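Local structure of lipolytic enzyme (2VPT) at residues K4-T16 and L34-G46. The protein is the catalytic domain of a cellulosomal family 3 carbohydrate esterase, which probably removes acetyl groups from xylan. Sequence-based numbering, arbitrary orientation.
Sequences KTIKIMPVGDSCT and LLTQAGLSIDFVG. With CA (calcium ion), chain B.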
loop_
_atom_site.group_PDB
_atom_site.type_symbol
_atom_site.label_atom_id
_atom_site.label_comp_id
_atom_site.label_asym_id
_atom_site.label_seq_id
_atom_site.Cartn_x
_atom_site.Cartn_y
_atom_site.Cartn_z
ATOM N N LYS A 4 5.829 9.802 -27.742
ATOM C CA LYS A 4 5.022 10.524 -26.724
ATOM C C LYS A 4 4.984 9.694 -25.444
ATOM O O LYS A 4 4.745 8.482 -25.504
ATOM C CB LYS A 4 3.588 10.745 -27.226
ATOM C CG LYS A 4 2.736 11.563 -26.265
ATOM C CD LYS A 4 1.249 11.435 -26.526
ATOM C CE LYS A 4 0.447 11.937 -25.334
ATOM N NZ LYS A 4 -1.021 11.955 -25.609
ATOM N N THR A 5 5.239 10.340 -24.306
ATOM C CA THR A 5 4.985 9.712 -23.000
ATOM C C THR A 5 3.484 9.557 -22.817
ATOM O O THR A 5 2.735 10.514 -23.011
ATOM C CB THR A 5 5.565 10.519 -21.821
ATOM O OG1 THR A 5 6.999 10.535 -21.904
ATOM C CG2 THR A 5 5.169 9.900 -20.480
ATOM N N ILE A 6 3.076 8.338 -22.464
ATOM C CA ILE A 6 1.674 7.987 -22.216
ATOM C C ILE A 6 1.423 7.955 -20.705
ATOM O O ILE A 6 2.074 7.190 -19.997
ATOM C CB ILE A 6 1.336 6.582 -22.788
ATOM C CG1 ILE A 6 1.818 6.432 -24.238
ATOM C CG2 ILE A 6 -0.172 6.302 -22.691
ATOM C CD1 ILE A 6 1.558 5.078 -24.817
ATOM N N LYS A 7 0.499 8.780 -20.226
ATOM C CA LYS A 7 0.083 8.763 -18.817
ATOM C C LYS A 7 -1.040 7.750 -18.654
ATOM O O LYS A 7 -2.090 7.857 -19.303
ATOM C CB LYS A 7 -0.399 10.134 -18.357
ATOM C CG LYS A 7 0.715 11.173 -18.246
ATOM C CD LYS A 7 0.194 12.515 -17.763
ATOM C CE LYS A 7 1.333 13.480 -17.463
ATOM N NZ LYS A 7 0.861 14.765 -16.860
ATOM N N ILE A 8 -0.807 6.757 -17.806
ATOM C CA ILE A 8 -1.745 5.683 -17.557
ATOM C C ILE A 8 -2.116 5.695 -16.083
ATOM O O ILE A 8 -1.235 5.681 -15.232
ATOM C CB ILE A 8 -1.156 4.300 -17.897
ATOM C CG1 ILE A 8 -0.699 4.239 -19.365
ATOM C CG2 ILE A 8 -2.201 3.226 -17.586
ATOM C CD1 ILE A 8 -0.015 2.934 -19.781
HETATM N N MSE A 9 -3.413 5.744 -15.781
HETATM C CA MSE A 9 -3.882 5.708 -14.406
HETATM C C MSE A 9 -4.472 4.340 -14.089
HETATM O O MSE A 9 -5.565 4.006 -14.562
HETATM C CB MSE A 9 -4.938 6.771 -14.165
HETATM C CG MSE A 9 -5.329 6.862 -12.692
HETATM SE SE MSE A 9 -6.723 8.134 -12.361
HETATM C CE MSE A 9 -5.976 9.045 -12.345
ATOM N N PRO A 10 -3.764 3.541 -13.276
ATOM C CA PRO A 10 -4.356 2.285 -12.801
ATOM C C PRO A 10 -5.364 2.556 -11.692
ATOM O O PRO A 10 -4.994 3.080 -10.651
ATOM C CB PRO A 10 -3.144 1.498 -12.265
ATOM C CG PRO A 10 -1.945 2.252 -12.727
ATOM C CD PRO A 10 -2.371 3.680 -12.806
ATOM N N VAL A 11 -6.624 2.214 -11.930
ATOM C CA VAL A 11 -7.715 2.471 -10.990
ATOM C C VAL A 11 -8.287 1.121 -10.562
ATOM O O VAL A 11 -8.659 0.306 -11.399
ATOM C CB VAL A 11 -8.837 3.309 -11.625
ATOM C CG1 VAL A 11 -9.984 3.487 -10.644
ATOM C CG2 VAL A 11 -8.310 4.630 -12.069
ATOM N N GLY A 12 -8.373 0.865 -9.262
ATOM C CA GLY A 12 -8.957 -0.380 -8.831
ATOM C C GLY A 12 -8.986 -0.541 -7.338
ATOM O O GLY A 12 -8.970 0.450 -6.577
ATOM N N ASP A 13 -9.028 -1.810 -6.936
ATOM C CA ASP A 13 -9.169 -2.217 -5.545
ATOM C C ASP A 13 -7.863 -2.834 -5.043
ATOM O O ASP A 13 -6.789 -2.410 -5.475
ATOM C CB ASP A 13 -10.412 -3.122 -5.396
ATOM C CG ASP A 13 -10.392 -4.327 -6.305
ATOM O OD1 ASP A 13 -9.293 -4.809 -6.692
ATOM O OD2 ASP A 13 -11.499 -4.808 -6.652
ATOM N N SER A 14 -7.906 -3.806 -4.144
ATOM C CA SER A 14 -6.660 -4.352 -3.622
ATOM C C SER A 14 -5.849 -5.076 -4.684
ATOM O O SER A 14 -4.659 -5.291 -4.483
ATOM C CB SER A 14 -6.865 -5.267 -2.433
ATOM O OG SER A 14 -7.820 -6.222 -2.722
ATOM N N CYS A 15 -6.485 -5.479 -5.786
ATOM C CA CYS A 15 -5.763 -6.133 -6.870
ATOM C C CYS A 15 -4.905 -5.167 -7.664
ATOM O O CYS A 15 -3.976 -5.596 -8.346
ATOM C CB CYS A 15 -6.710 -6.873 -7.805
ATOM S SG CYS A 15 -7.707 -8.154 -7.040
ATOM N N THR A 16 -5.229 -3.878 -7.604
ATOM C CA THR A 16 -4.424 -2.814 -8.215
ATOM C C THR A 16 -3.445 -2.197 -7.221
ATOM O O THR A 16 -2.300 -1.882 -7.579
ATOM C CB THR A 16 -5.340 -1.754 -8.862
ATOM O OG1 THR A 16 -6.093 -2.382 -9.913
ATOM C CG2 THR A 16 -4.534 -0.590 -9.439
ATOM N N LEU A 34 7.434 -4.591 -19.147
ATOM C CA LEU A 34 7.087 -5.048 -20.491
ATOM C C LEU A 34 6.851 -3.889 -21.428
ATOM O O LEU A 34 7.287 -3.922 -22.577
ATOM C CB LEU A 34 5.846 -5.949 -20.456
ATOM C CG LEU A 34 5.946 -7.278 -19.713
ATOM C CD1 LEU A 34 4.576 -7.940 -19.506
ATOM C CD2 LEU A 34 6.919 -8.234 -20.425
ATOM N N LEU A 35 6.158 -2.862 -20.963
ATOM C CA LEU A 35 5.846 -1.715 -21.795
ATOM C C LEU A 35 7.096 -0.915 -22.129
ATOM O O LEU A 35 7.254 -0.447 -23.260
ATOM C CB LEU A 35 4.793 -0.820 -21.143
ATOM C CG LEU A 35 3.402 -1.430 -20.993
ATOM C CD1 LEU A 35 2.527 -0.453 -20.210
ATOM C CD2 LEU A 35 2.783 -1.777 -22.339
ATOM N N THR A 36 7.981 -0.769 -21.152
ATOM C CA THR A 36 9.256 -0.096 -21.379
ATOM C C THR A 36 10.117 -0.890 -22.361
ATOM O O THR A 36 10.669 -0.315 -23.298
ATOM C CB THR A 36 9.991 0.148 -20.059
ATOM O OG1 THR A 36 9.182 0.953 -19.207
ATOM C CG2 THR A 36 11.306 0.911 -20.287
ATOM N N GLN A 37 10.206 -2.198 -22.181
ATOM C CA GLN A 37 10.939 -3.053 -23.129
ATOM C C GLN A 37 10.398 -2.955 -24.552
ATOM O O GLN A 37 11.157 -3.084 -25.531
ATOM C CB GLN A 37 10.935 -4.503 -22.667
ATOM C CG GLN A 37 11.777 -4.751 -21.451
ATOM C CD GLN A 37 11.756 -6.195 -21.005
ATOM O OE1 GLN A 37 12.799 -6.772 -20.665
ATOM N NE2 GLN A 37 10.579 -6.800 -21.021
ATOM N N ALA A 38 9.091 -2.722 -24.681
ATOM C CA ALA A 38 8.455 -2.561 -25.981
ATOM C C ALA A 38 8.770 -1.218 -26.633
ATOM O O ALA A 38 8.351 -0.970 -27.757
ATOM C CB ALA A 38 6.933 -2.746 -25.836
ATOM N N GLY A 39 9.489 -0.344 -25.933
ATOM C CA GLY A 39 9.879 0.955 -26.450
ATOM C C GLY A 39 8.966 2.114 -26.135
ATOM O O GLY A 39 9.095 3.206 -26.696
ATOM N N LEU A 40 8.038 1.901 -25.206
ATOM C CA LEU A 40 7.116 2.933 -24.815
ATOM C C LEU A 40 7.653 3.703 -23.623
ATOM O O LEU A 40 8.357 3.146 -22.783
ATOM C CB LEU A 40 5.756 2.323 -24.452
ATOM C CG LEU A 40 5.036 1.646 -25.613
ATOM C CD1 LEU A 40 3.807 0.913 -25.083
ATOM C CD2 LEU A 40 4.655 2.657 -26.674
ATOM N N SER A 41 7.319 4.983 -23.588
ATOM C CA SER A 41 7.572 5.859 -22.450
ATOM C C SER A 41 6.291 5.983 -21.630
ATOM O O SER A 41 5.347 6.630 -22.050
ATOM C CB SER A 41 8.000 7.235 -22.931
ATOM O OG SER A 41 8.263 8.080 -21.839
ATOM N N ILE A 42 6.276 5.337 -20.467
ATOM C CA ILE A 42 5.079 5.224 -19.626
ATOM C C ILE A 42 5.248 6.029 -18.349
ATOM O O ILE A 42 6.280 5.932 -17.676
ATOM C CB ILE A 42 4.819 3.739 -19.253
ATOM C CG1 ILE A 42 4.632 2.898 -20.512
ATOM C CG2 ILE A 42 3.612 3.608 -18.320
ATOM C CD1 ILE A 42 3.514 3.349 -21.443
ATOM N N ASP A 43 4.232 6.812 -18.026
ATOM C CA ASP A 43 4.112 7.482 -16.740
ATOM C C ASP A 43 2.832 6.955 -16.079
ATOM O O ASP A 43 1.723 7.296 -16.481
ATOM C CB ASP A 43 4.040 8.997 -16.951
ATOM C CG ASP A 43 4.040 9.790 -15.664
ATOM O OD1 ASP A 43 4.219 9.206 -14.565
ATOM O OD2 ASP A 43 3.844 11.025 -15.758
ATOM N N PHE A 44 2.988 6.083 -15.088
ATOM C CA PHE A 44 1.854 5.705 -14.258
ATOM C C PHE A 44 1.505 6.904 -13.402
ATOM O O PHE A 44 2.384 7.516 -12.795
ATOM C CB PHE A 44 2.169 4.501 -13.371
ATOM C CG PHE A 44 2.087 3.153 -14.059
ATOM C CD1 PHE A 44 1.056 2.843 -14.937
ATOM C CD2 PHE A 44 2.999 2.148 -13.748
ATOM C CE1 PHE A 44 0.985 1.589 -15.517
ATOM C CE2 PHE A 44 2.907 0.887 -14.313
ATOM C CZ PHE A 44 1.909 0.608 -15.206
ATOM N N VAL A 45 0.228 7.262 -13.349
ATOM C CA VAL A 45 -0.218 8.391 -12.572
ATOM C C VAL A 45 -1.298 8.025 -11.559
ATOM O O VAL A 45 -2.067 7.083 -11.744
ATOM C CB VAL A 45 -0.695 9.554 -13.500
ATOM C CG1 VAL A 45 0.438 10.029 -14.415
ATOM C CG2 VAL A 45 -1.927 9.161 -14.322
ATOM N N GLY A 46 -1.360 8.813 -10.500
ATOM C CA GLY A 46 -2.287 8.587 -9.396
ATOM C C GLY A 46 -1.670 9.078 -8.103
ATOM O O GLY A 46 -0.454 9.295 -8.042
HETATM CA CA CA B . 4.435 8.408 -12.366
HETATM O O HOH W 1 5.839 6.140 -25.719
HETATM O O HOH W 2 6.608 9.104 -11.946
HETATM O O HOH W 3 3.548 10.572 -11.842
#
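The carbonyl oxygen I8 O receives three groups from F44 and V45, at and just past the end of strand 41-44: V45 N donates a hydrogen bond of 2.9 Å, F44 CA makes a CH···O contact at 3.2 Å, and the F44 ring turns its edge to the same oxygen. Parallel pairing continues through I8 N to D43 O, D43 N to I6 O, and I6 N to S41 O. One residue before I6, the hydroxyls T5 OG1 and S41 OG hydrogen-bond at 2.8 Å.

The two faces of the sheet differ. On one, I8 CD1 meets I42 CD1 at 3.9 Å, while P10 CG reaches F44 CD1 at 3.8 Å, the two side chains nearly perpendicular. On the other, K7 runs alongside D43. D43 swings its carboxylate away from its own amide nitrogen (chi1 -175°), placing OD1 on a calcium ion also bound by F44 O at 2.3 Å, two waters, D57 and D59, so the metal ties this edge to later loop and strand residues. Strand 5-12 leads to S14, whose OG is hydrogen-bonded to H178, consistent with a Ser-His-Asp triad; D13 N-caps the helix there. Helix 28-37, ended by a Schellman motif at G39, links the strands in the beta-alpha-beta unit of SGNH hydrolases.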